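Local coordinates for protein acetylornithine aminotransferase (PDB 2EH6) that catalyses the pyridoxal-phosphate-dependent transamination of N(2)-acetyl-L-ornithine with 2-oxoglutarate, a step of arginine biosynthesis, at residues Gly217-Tyr225 with Val285-Arg296; Leu319-Lys330 with Cys345-Pro356. All blocks are in the same frame, centred on the assembly; numbering follows the deposited sequence.

How the contacts relate
Following the chain from the N terminus, strand 208-212 of the cofactor-binding sheet leads into loop 217-225. The chain then passes through strands 236-239 and 250-255 before helix 275-308 returns to that loop. Contact 1 closes this long excursion and joins the loop to the helix. Contact 2 begins only after contact 1 has closed, so the two follow in series. It closes a much shorter loop, which holds helix 330-338, by pairing strand 320-324 with strand 350-353. These lie in the other seven-stranded sheet, against which the same helix packs through Phe302 and Leu306. Arg220 joins the two contacts: its NH1 is probably hydrogen-bonded to Pro355 O and Leu319 O.

Contact 1 of 2, residues Gly217-Tyr225 with Val285-Arg296; sequences GIGRTGEFY and VDEVEKLLPHVR
Arg296 reaches from the helix to the loop and donates a hydrogen bond from NH1 to Gly222 O, 2.8 Å away. The bond is bent, with 130° at the hydrogen, although the nitrogen comes in nearly along the C=O axis. The same NH1 forms a salt bridge with Glu223 OE2 at 3.3 Å. One nitrogen serves both a backbone carbonyl and a charge. The carboxylate and guanidinium planes are almost parallel, 10° apart. A bend at chi3 of Arg296 (-70°) lays one guanidinium face over Leu292 O and Pro293 CA of its own helix. Glu223 starts out away from the helix, and a bend at chi2 helps bring its carboxylate back.

Next to these polar contacts, along the helix toward Val285, branched side chains of the helix meet loop backbone. Val295 CG1 lies 3.4 Å from Gly219 O and also approaches Gly222 N. Leu292 CD2 touches Gly219 CA at 3.7 Å, while its CD1 lies near Phe224 N. Val288 CG1 sits 3.5 Å from Ile218 O. A CB on Gly219 would clash with that methyl, so the close fit depends on the missing side chain. Further along, Phe224 crosses Val285 at about a right angle, with Phe224 CZ 3.7 Å from Val285 CG1. Leu79 of helix 70-81 also touches the Phe224 side chain, and the His82 ring meets its ring.

The loop is compact. A type I' turn from Gly217 to Arg220 runs into a type I turn from Gly219 to Gly222, and Gly219 N bonds Phe224 O. In this class-III aminotransferase the arrangement packs the glycine-rich loop that follows Asp212, Val214 and Gln215 of the pyridoxal-phosphate pocket against the long helix 275-308.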
loop_
_atom_site.group_PDB
_atom_site.type_symbol
_atom_site.label_atom_id
_atom_site.label_comp_id
_atom_site.label_asym_id
_atom_site.label_seq_id
_atom_site.Cartn_x
_atom_site.Cartn_y
_atom_site.Cartn_z
ATOM N N GLY A 217 -13.957 -10.147 -3.991
ATOM C CA GLY A 217 -13.312 -10.591 -5.212
ATOM C C GLY A 217 -12.462 -11.845 -5.199
ATOM O O GLY A 217 -12.108 -12.392 -4.147
ATOM N N ILE A 218 -12.143 -12.290 -6.408
ATOM C CA ILE A 218 -11.306 -13.455 -6.647
ATOM C C ILE A 218 -11.850 -14.761 -6.058
ATOM O O ILE A 218 -11.161 -15.452 -5.302
ATOM C CB ILE A 218 -9.862 -13.201 -6.141
ATOM C CG1 ILE A 218 -9.427 -11.761 -6.473
ATOM C CG2 ILE A 218 -8.895 -14.171 -6.808
ATOM C CD1 ILE A 218 -9.489 -11.389 -7.966
ATOM N N GLY A 219 -13.097 -15.076 -6.411
ATOM C CA GLY A 219 -13.741 -16.311 -5.984
ATOM C C GLY A 219 -14.372 -16.448 -4.608
ATOM O O GLY A 219 -15.097 -17.416 -4.359
ATOM N N ARG A 220 -14.116 -15.499 -3.716
ATOM C CA ARG A 220 -14.652 -15.565 -2.357
ATOM C C ARG A 220 -16.141 -15.915 -2.241
ATOM O O ARG A 220 -16.533 -16.652 -1.335
ATOM C CB ARG A 220 -14.371 -14.243 -1.626
ATOM C CG ARG A 220 -15.013 -14.115 -0.246
ATOM C CD ARG A 220 -14.632 -15.262 0.691
ATOM N NE ARG A 220 -13.197 -15.365 0.923
ATOM C CZ ARG A 220 -12.638 -16.316 1.670
ATOM N NH1 ARG A 220 -13.400 -17.228 2.251
ATOM N NH2 ARG A 220 -11.321 -16.369 1.819
ATOM N N THR A 221 -16.972 -15.403 -3.146
ATOM C CA THR A 221 -18.405 -15.679 -3.068
ATOM C C THR A 221 -18.932 -16.772 -4.009
ATOM O O THR A 221 -20.142 -16.985 -4.090
ATOM C CB THR A 221 -19.236 -14.398 -3.314
ATOM O OG1 THR A 221 -19.131 -14.014 -4.691
ATOM C CG2 THR A 221 -18.736 -13.264 -2.433
ATOM N N GLY A 222 -18.045 -17.468 -4.711
ATOM C CA GLY A 222 -18.510 -18.514 -5.609
ATOM C C GLY A 222 -18.332 -18.166 -7.077
ATOM O O GLY A 222 -18.335 -19.047 -7.936
ATOM N N GLU A 223 -18.195 -16.876 -7.363
ATOM C CA GLU A 223 -17.975 -16.396 -8.724
ATOM C C GLU A 223 -16.661 -15.632 -8.677
ATOM O O GLU A 223 -16.279 -15.133 -7.619
ATOM C CB GLU A 223 -19.100 -15.456 -9.162
ATOM C CG GLU A 223 -20.459 -16.121 -9.343
ATOM C CD GLU A 223 -20.426 -17.263 -10.345
ATOM O OE1 GLU A 223 -19.726 -17.135 -11.373
ATOM O OE2 GLU A 223 -21.108 -18.282 -10.109
ATOM N N PHE A 224 -15.963 -15.538 -9.804
ATOM C CA PHE A 224 -14.694 -14.827 -9.810
ATOM C C PHE A 224 -14.877 -13.439 -9.191
ATOM O O PHE A 224 -14.137 -13.055 -8.284
ATOM C CB PHE A 224 -14.143 -14.704 -11.224
ATOM C CG PHE A 224 -12.675 -14.422 -11.258
ATOM C CD1 PHE A 224 -11.756 -15.445 -11.044
ATOM C CD2 PHE A 224 -12.207 -13.125 -11.439
ATOM C CE1 PHE A 224 -10.389 -15.179 -11.005
ATOM C CE2 PHE A 224 -10.845 -12.849 -11.401
ATOM C CZ PHE A 224 -9.934 -13.876 -11.184
ATOM N N TYR A 225 -15.854 -12.687 -9.695
ATOM C CA TYR A 225 -16.176 -11.368 -9.155
ATOM C C TYR A 225 -17.593 -11.490 -8.612
ATOM O O TYR A 225 -18.470 -12.017 -9.292
ATOM C CB TYR A 225 -16.140 -10.295 -10.244
ATOM C CG TYR A 225 -14.794 -10.117 -10.895
ATOM C CD1 TYR A 225 -13.649 -9.875 -10.131
ATOM C CD2 TYR A 225 -14.666 -10.163 -12.281
ATOM C CE1 TYR A 225 -12.415 -9.683 -10.731
ATOM C CE2 TYR A 225 -13.439 -9.973 -12.892
ATOM C CZ TYR A 225 -12.317 -9.731 -12.113
ATOM O OH TYR A 225 -11.110 -9.524 -12.722
ATOM N N VAL A 285 -5.027 -16.594 -9.479
ATOM C CA VAL A 285 -6.099 -16.480 -10.456
ATOM C C VAL A 285 -6.341 -17.790 -11.207
ATOM O O VAL A 285 -7.491 -18.187 -11.396
ATOM C CB VAL A 285 -5.824 -15.331 -11.443
ATOM C CG1 VAL A 285 -6.843 -15.360 -12.578
ATOM C CG2 VAL A 285 -5.921 -13.992 -10.692
ATOM N N ASP A 286 -5.276 -18.469 -11.617
ATOM C CA ASP A 286 -5.438 -19.735 -12.326
ATOM C C ASP A 286 -6.048 -20.797 -11.421
ATOM O O ASP A 286 -6.964 -21.519 -11.823
ATOM C CB ASP A 286 -4.096 -20.244 -12.861
ATOM C CG ASP A 286 -3.574 -19.416 -14.016
ATOM O OD1 ASP A 286 -4.379 -18.686 -14.636
ATOM O OD2 ASP A 286 -2.363 -19.507 -14.313
ATOM N N GLU A 287 -5.544 -20.893 -10.194
ATOM C CA GLU A 287 -6.054 -21.885 -9.253
ATOM C C GLU A 287 -7.481 -21.607 -8.816
ATOM O O GLU A 287 -8.297 -22.522 -8.719
ATOM C CB GLU A 287 -5.147 -21.963 -8.022
ATOM C CG GLU A 287 -3.737 -22.434 -8.337
ATOM C CD GLU A 287 -3.721 -23.814 -8.967
ATOM O OE1 GLU A 287 -4.197 -24.764 -8.314
ATOM O OE2 GLU A 287 -3.238 -23.950 -10.110
ATOM N N VAL A 288 -7.782 -20.343 -8.548
ATOM C CA VAL A 288 -9.113 -19.959 -8.098
ATOM C C VAL A 288 -10.215 -20.244 -9.111
ATOM O O VAL A 288 -11.286 -20.713 -8.743
ATOM C CB VAL A 288 -9.157 -18.459 -7.717
ATOM C CG1 VAL A 288 -10.601 -17.988 -7.593
ATOM C CG2 VAL A 288 -8.427 -18.245 -6.396
ATOM N N GLU A 289 -9.972 -19.964 -10.384
ATOM C CA GLU A 289 -11.014 -20.219 -11.365
ATOM C C GLU A 289 -11.351 -21.708 -11.431
ATOM O O GLU A 289 -12.473 -22.074 -11.760
ATOM C CB GLU A 289 -10.613 -19.679 -12.741
ATOM C CG GLU A 289 -9.264 -20.110 -13.236
ATOM C CD GLU A 289 -8.853 -19.345 -14.479
ATOM O OE1 GLU A 289 -8.863 -18.093 -14.430
ATOM O OE2 GLU A 289 -8.519 -19.986 -15.499
ATOM N N LYS A 290 -10.387 -22.560 -11.095
ATOM C CA LYS A 290 -10.615 -24.006 -11.095
ATOM C C LYS A 290 -11.389 -24.420 -9.844
ATOM O O LYS A 290 -12.029 -25.471 -9.815
ATOM C CB LYS A 290 -9.285 -24.762 -11.115
ATOM C CG LYS A 290 -8.407 -24.499 -12.327
ATOM C CD LYS A 290 -7.087 -25.244 -12.187
ATOM C CE LYS A 290 -6.096 -24.850 -13.271
ATOM N NZ LYS A 290 -4.788 -25.543 -13.088
ATOM N N LEU A 291 -11.324 -23.582 -8.813
ATOM C CA LEU A 291 -11.985 -23.847 -7.536
ATOM C C LEU A 291 -13.408 -23.315 -7.412
ATOM O O LEU A 291 -14.142 -23.711 -6.503
ATOM C CB LEU A 291 -11.148 -23.257 -6.394
ATOM C CG LEU A 291 -9.824 -23.935 -6.034
ATOM C CD1 LEU A 291 -9.007 -23.010 -5.137
ATOM C CD2 LEU A 291 -10.100 -25.265 -5.338
ATOM N N LEU A 292 -13.801 -22.420 -8.313
ATOM C CA LEU A 292 -15.130 -21.822 -8.259
ATOM C C LEU A 292 -16.263 -22.816 -7.987
ATOM O O LEU A 292 -17.062 -22.619 -7.065
ATOM C CB LEU A 292 -15.400 -21.023 -9.542
ATOM C CG LEU A 292 -14.467 -19.821 -9.755
ATOM C CD1 LEU A 292 -14.886 -19.047 -11.003
ATOM C CD2 LEU A 292 -14.516 -18.904 -8.526
ATOM N N PRO A 293 -16.354 -23.897 -8.779
ATOM C CA PRO A 293 -17.432 -24.857 -8.525
ATOM C C PRO A 293 -17.345 -25.405 -7.096
ATOM O O PRO A 293 -18.365 -25.572 -6.422
ATOM C CB PRO A 293 -17.186 -25.935 -9.577
ATOM C CG PRO A 293 -16.548 -25.168 -10.703
ATOM C CD PRO A 293 -15.576 -24.281 -9.969
ATOM N N HIS A 294 -16.124 -25.672 -6.635
ATOM C CA HIS A 294 -15.917 -26.190 -5.284
ATOM C C HIS A 294 -16.334 -25.173 -4.230
ATOM O O HIS A 294 -16.983 -25.522 -3.243
ATOM C CB HIS A 294 -14.452 -26.565 -5.069
ATOM C CG HIS A 294 -14.023 -27.782 -5.826
ATOM N ND1 HIS A 294 -12.739 -28.281 -5.765
ATOM C CD2 HIS A 294 -14.704 -28.597 -6.665
ATOM C CE1 HIS A 294 -12.648 -29.350 -6.536
ATOM N NE2 HIS A 294 -13.826 -29.563 -7.094
ATOM N N VAL A 295 -15.948 -23.917 -4.434
ATOM C CA VAL A 295 -16.307 -22.854 -3.503
ATOM C C VAL A 295 -17.822 -22.822 -3.336
ATOM O O VAL A 295 -18.334 -22.757 -2.220
ATOM C CB VAL A 295 -15.820 -21.481 -4.020
ATOM C CG1 VAL A 295 -16.347 -20.368 -3.134
ATOM C CG2 VAL A 295 -14.298 -21.458 -4.056
ATOM N N ARG A 296 -18.535 -22.873 -4.457
ATOM C CA ARG A 296 -19.992 -22.846 -4.440
ATOM C C ARG A 296 -20.593 -24.020 -3.677
ATOM O O ARG A 296 -21.499 -23.832 -2.864
ATOM C CB ARG A 296 -20.546 -22.837 -5.872
ATOM C CG ARG A 296 -20.344 -21.520 -6.621
ATOM C CD ARG A 296 -21.188 -21.469 -7.897
ATOM N NE ARG A 296 -20.715 -22.392 -8.927
ATOM C CZ ARG A 296 -19.778 -22.101 -9.826
ATOM N NH1 ARG A 296 -19.203 -20.906 -9.829
ATOM N NH2 ARG A 296 -19.421 -23.002 -10.733
#

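Contact 2 of 2, residues Leu319-Lys330 with Cys345-Pro356; sequences LMLGLELERECK and CTAGKVLRFLPP
Lys349 lays its extended chain across the backbone of the facing loop, with CG 3.5 Å from Arg327 O and CD 3.8 Å from Glu326 O. Its own carbonyl O accepts Leu325 N at 2.9 Å. Cys329 is almost as well covered. Its SG, placed by a chi1 of 43°, joins Cys345 SG in a disulfide of 2.0 Å. Cys329 N bonds Gly348 O at 3.1 Å, and its CB meets Leu351 CD2 at 3.6 Å.

Strands 320-324 and 350-353 are antiparallel neighbours in a mixed sheet, and the second also forms a hairpin with strand 341-346. Leu323 with Leu351 and Leu321 with Phe353 are hydrogen-bonded pairs, though Leu321 N to Phe353 O is weak. All four share one face. There Leu323 CB lies at the edge of the Phe353 ring, 3.9 Å from CE2, while Phe302 of helix 275-308 meets that ring. With an alanine at Phe353, Leu323 and Phe302 would probably lose their common partner and a gap would open between sheet and helix. On the other face Arg352 NH2 is hydrogen-bonded to Asn344 OD1, and its side chain comes within about 6 Å of the bound pyridoxal phosphate. Beyond the strands, Leu319 CD2 packs against Pro355 CG.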
loop_
_atom_site.group_PDB
_atom_site.type_symbol
_atom_site.label_atom_id
_atom_site.label_comp_id
_atom_site.label_asym_id
_atom_site.label_seq_id
_atom_site.Cartn_x
_atom_site.Cartn_y
_atom_site.Cartn_z
ATOM N N LEU A 319 -18.190 -18.633 0.212
ATOM C CA LEU A 319 -17.400 -18.835 1.419
ATOM C C LEU A 319 -17.187 -17.533 2.187
ATOM O O LEU A 319 -16.194 -17.363 2.902
ATOM C CB LEU A 319 -16.055 -19.506 1.097
ATOM C CG LEU A 319 -16.162 -20.995 0.731
ATOM C CD1 LEU A 319 -14.791 -21.571 0.422
ATOM C CD2 LEU A 319 -16.804 -21.751 1.887
ATOM N N MET A 320 -18.118 -16.602 2.003
ATOM C CA MET A 320 -18.101 -15.348 2.737
ATOM C C MET A 320 -19.408 -15.425 3.511
ATOM O O MET A 320 -20.453 -14.959 3.047
ATOM C CB MET A 320 -18.122 -14.126 1.822
ATOM C CG MET A 320 -17.975 -12.832 2.621
ATOM S SD MET A 320 -18.081 -11.313 1.675
ATOM C CE MET A 320 -16.599 -11.391 0.790
ATOM N N LEU A 321 -19.347 -16.030 4.689
ATOM C CA LEU A 321 -20.547 -16.211 5.488
ATOM C C LEU A 321 -20.477 -15.565 6.857
ATOM O O LEU A 321 -19.398 -15.324 7.392
ATOM C CB LEU A 321 -20.828 -17.712 5.637
ATOM C CG LEU A 321 -21.018 -18.474 4.323
ATOM C CD1 LEU A 321 -21.001 -19.973 4.580
ATOM C CD2 LEU A 321 -22.326 -18.053 3.675
ATOM N N GLY A 322 -21.648 -15.293 7.418
ATOM C CA GLY A 322 -21.715 -14.690 8.731
ATOM C C GLY A 322 -22.873 -15.254 9.525
ATOM O O GLY A 322 -23.874 -15.695 8.961
ATOM N N LEU A 323 -22.724 -15.257 10.844
ATOM C CA LEU A 323 -23.762 -15.746 11.738
ATOM C C LEU A 323 -24.029 -14.619 12.722
ATOM O O LEU A 323 -23.197 -14.321 13.581
ATOM C CB LEU A 323 -23.288 -17.002 12.479
ATOM C CG LEU A 323 -24.247 -17.635 13.494
ATOM C CD1 LEU A 323 -25.560 -18.016 12.821
ATOM C CD2 LEU A 323 -23.588 -18.862 14.102
ATOM N N GLU A 324 -25.181 -13.976 12.575
ATOM C CA GLU A 324 -25.554 -12.877 13.449
ATOM C C GLU A 324 -26.135 -13.428 14.746
ATOM O O GLU A 324 -27.219 -14.011 14.755
ATOM C CB GLU A 324 -26.579 -11.982 12.752
ATOM C CG GLU A 324 -26.909 -10.715 13.513
ATOM C CD GLU A 324 -27.883 -9.834 12.763
ATOM O OE1 GLU A 324 -27.616 -9.525 11.582
ATOM O OE2 GLU A 324 -28.913 -9.446 13.355
ATOM N N LEU A 325 -25.406 -13.240 15.842
ATOM C CA LEU A 325 -25.843 -13.730 17.136
ATOM C C LEU A 325 -26.725 -12.726 17.861
ATOM O O LEU A 325 -26.861 -11.577 17.443
ATOM C CB LEU A 325 -24.630 -14.071 18.003
ATOM C CG LEU A 325 -23.626 -15.049 17.388
ATOM C CD1 LEU A 325 -22.459 -15.241 18.339
ATOM C CD2 LEU A 325 -24.308 -16.376 17.092
ATOM N N GLU A 326 -27.321 -13.175 18.957
ATOM C CA GLU A 326 -28.199 -12.338 19.758
ATOM C C GLU A 326 -27.379 -11.343 20.573
ATOM O O GLU A 326 -27.823 -10.224 20.835
ATOM C CB GLU A 326 -29.033 -13.220 20.688
ATOM C CG GLU A 326 -30.099 -12.481 21.472
ATOM C CD GLU A 326 -30.959 -13.422 22.300
ATOM O OE1 GLU A 326 -31.609 -14.312 21.707
ATOM O OE2 GLU A 326 -30.983 -13.272 23.542
ATOM N N ARG A 327 -26.177 -11.753 20.968
ATOM C CA ARG A 327 -25.307 -10.886 21.755
ATOM C C ARG A 327 -23.915 -10.778 21.137
ATOM O O ARG A 327 -23.639 -11.379 20.099
ATOM C CB ARG A 327 -25.200 -11.416 23.189
ATOM C CG ARG A 327 -24.379 -12.689 23.334
ATOM C CD ARG A 327 -24.500 -13.266 24.739
ATOM N NE ARG A 327 -23.438 -14.226 25.033
ATOM C CZ ARG A 327 -22.164 -13.892 25.229
ATOM N NH1 ARG A 327 -21.792 -12.620 25.166
ATOM N NH2 ARG A 327 -21.260 -14.831 25.488
ATOM N N GLU A 328 -23.046 -10.008 21.784
ATOM C CA GLU A 328 -21.683 -9.807 21.305
ATOM C C GLU A 328 -20.959 -11.127 21.046
ATOM O O GLU A 328 -21.070 -12.068 21.834
ATOM C CB GLU A 328 -20.906 -8.966 22.319
ATOM C CG GLU A 328 -21.390 -7.529 22.407
ATOM C CD GLU A 328 -20.836 -6.797 23.612
ATOM O OE1 GLU A 328 -19.610 -6.875 23.852
ATOM O OE2 GLU A 328 -21.627 -6.135 24.318
ATOM N N CYS A 329 -20.226 -11.198 19.937
ATOM C CA CYS A 329 -19.496 -12.412 19.589
ATOM C C CYS A 329 -18.047 -12.406 20.060
ATOM O O CYS A 329 -17.269 -13.295 19.722
ATOM C CB CYS A 329 -19.549 -12.671 18.074
ATOM S SG CYS A 329 -19.325 -11.281 16.904
ATOM N N LYS A 330 -17.698 -11.402 20.853
ATOM C CA LYS A 330 -16.352 -11.259 21.390
ATOM C C LYS A 330 -15.841 -12.522 22.090
ATOM O O LYS A 330 -14.753 -13.014 21.786
ATOM C CB LYS A 330 -16.321 -10.076 22.368
ATOM C CG LYS A 330 -15.022 -9.911 23.143
ATOM C CD LYS A 330 -15.141 -8.801 24.185
ATOM C CE LYS A 330 -13.880 -8.696 25.036
ATOM N NZ LYS A 330 -14.005 -7.669 26.119
ATOM N N CYS A 345 -15.073 -11.934 14.714
ATOM C CA CYS A 345 -16.261 -11.245 15.199
ATOM C C CYS A 345 -16.234 -9.820 14.673
ATOM O O CYS A 345 -15.269 -9.089 14.890
ATOM C CB CYS A 345 -16.282 -11.233 16.728
ATOM S SG CYS A 345 -17.652 -10.295 17.493
ATOM N N THR A 346 -17.296 -9.429 13.980
ATOM C CA THR A 346 -17.368 -8.090 13.425
ATOM C C THR A 346 -18.763 -7.503 13.644
ATOM O O THR A 346 -19.705 -8.230 13.969
ATOM C CB THR A 346 -17.018 -8.115 11.914
ATOM O OG1 THR A 346 -16.722 -6.787 11.468
ATOM C CG2 THR A 346 -18.173 -8.686 11.099
ATOM N N ALA A 347 -18.887 -6.190 13.477
ATOM C CA ALA A 347 -20.164 -5.510 13.670
ATOM C C ALA A 347 -20.720 -5.865 15.045
ATOM O O ALA A 347 -21.931 -5.926 15.246
ATOM C CB ALA A 347 -21.152 -5.910 12.576
ATOM N N GLY A 348 -19.811 -6.120 15.981
ATOM C CA GLY A 348 -20.192 -6.446 17.342
ATOM C C GLY A 348 -20.837 -7.796 17.597
ATOM O O GLY A 348 -20.453 -8.489 18.536
ATOM N N LYS A 349 -21.807 -8.181 16.773
ATOM C CA LYS A 349 -22.507 -9.443 16.988
ATOM C C LYS A 349 -22.471 -10.433 15.829
ATOM O O LYS A 349 -23.114 -11.477 15.891
ATOM C CB LYS A 349 -23.968 -9.156 17.345
ATOM C CG LYS A 349 -24.152 -8.239 18.542
ATOM C CD LYS A 349 -25.621 -7.888 18.742
ATOM C CE LYS A 349 -25.803 -6.889 19.875
ATOM N NZ LYS A 349 -27.204 -6.393 19.948
ATOM N N VAL A 350 -21.723 -10.122 14.780
ATOM C CA VAL A 350 -21.663 -11.014 13.634
ATOM C C VAL A 350 -20.374 -11.810 13.541
ATOM O O VAL A 350 -19.290 -11.241 13.398
ATOM C CB VAL A 350 -21.838 -10.236 12.305
ATOM C CG1 VAL A 350 -21.796 -11.199 11.123
ATOM C CG2 VAL A 350 -23.162 -9.476 12.316
ATOM N N LEU A 351 -20.492 -13.129 13.645
ATOM C CA LEU A 351 -19.329 -13.989 13.499
ATOM C C LEU A 351 -19.139 -14.089 11.995
ATOM O O LEU A 351 -20.073 -14.430 11.269
ATOM C CB LEU A 351 -19.591 -15.378 14.087
ATOM C CG LEU A 351 -19.462 -15.506 15.605
ATOM C CD1 LEU A 351 -19.850 -16.911 16.026
ATOM C CD2 LEU A 351 -18.031 -15.200 16.028
ATOM N N ARG A 352 -17.940 -13.766 11.526
ATOM C CA ARG A 352 -17.642 -13.812 10.103
ATOM C C ARG A 352 -16.709 -14.984 9.826
ATOM O O ARG A 352 -15.747 -15.201 10.562
ATOM C CB ARG A 352 -16.995 -12.490 9.664
ATOM C CG ARG A 352 -16.504 -12.477 8.228
ATOM C CD ARG A 352 -16.010 -11.096 7.803
ATOM N NE ARG A 352 -15.121 -10.483 8.787
ATOM C CZ ARG A 352 -14.368 -9.412 8.547
ATOM N NH1 ARG A 352 -14.391 -8.837 7.350
ATOM N NH2 ARG A 352 -13.604 -8.907 9.508
ATOM N N PHE A 353 -17.009 -15.744 8.777
ATOM C CA PHE A 353 -16.201 -16.902 8.401
ATOM C C PHE A 353 -15.611 -16.675 7.017
ATOM O O PHE A 353 -16.342 -16.428 6.061
ATOM C CB PHE A 353 -17.064 -18.168 8.396
ATOM C CG PHE A 353 -17.887 -18.344 9.641
ATOM C CD1 PHE A 353 -17.287 -18.700 10.847
ATOM C CD2 PHE A 353 -19.261 -18.124 9.614
ATOM C CE1 PHE A 353 -18.041 -18.832 12.011
ATOM C CE2 PHE A 353 -20.030 -18.252 10.773
ATOM C CZ PHE A 353 -19.418 -18.608 11.976
ATOM N N LEU A 354 -14.287 -16.752 6.919
ATOM C CA LEU A 354 -13.582 -16.550 5.658
ATOM C C LEU A 354 -12.501 -17.607 5.498
ATOM O O LEU A 354 -11.319 -17.295 5.412
ATOM C CB LEU A 354 -12.938 -15.159 5.632
ATOM C CG LEU A 354 -13.885 -13.960 5.628
ATOM C CD1 LEU A 354 -13.089 -12.678 5.876
ATOM C CD2 LEU A 354 -14.621 -13.902 4.294
ATOM N N PRO A 355 -12.895 -18.887 5.460
ATOM C CA PRO A 355 -11.897 -19.948 5.311
ATOM C C PRO A 355 -11.194 -19.887 3.956
ATOM O O PRO A 355 -11.669 -19.224 3.030
ATOM C CB PRO A 355 -12.730 -21.214 5.471
ATOM C CG PRO A 355 -14.047 -20.811 4.869
ATOM C CD PRO A 355 -14.257 -19.444 5.485
ATOM N N PRO A 356 -10.047 -20.566 3.829
ATOM C CA PRO A 356 -9.324 -20.561 2.553
ATOM C C PRO A 356 -10.262 -21.172 1.523
ATOM O O PRO A 356 -11.118 -21.983 1.875
ATOM C CB PRO A 356 -8.112 -21.443 2.844
ATOM C CG PRO A 356 -7.880 -21.203 4.312
ATOM C CD PRO A 356 -9.279 -21.281 4.864
#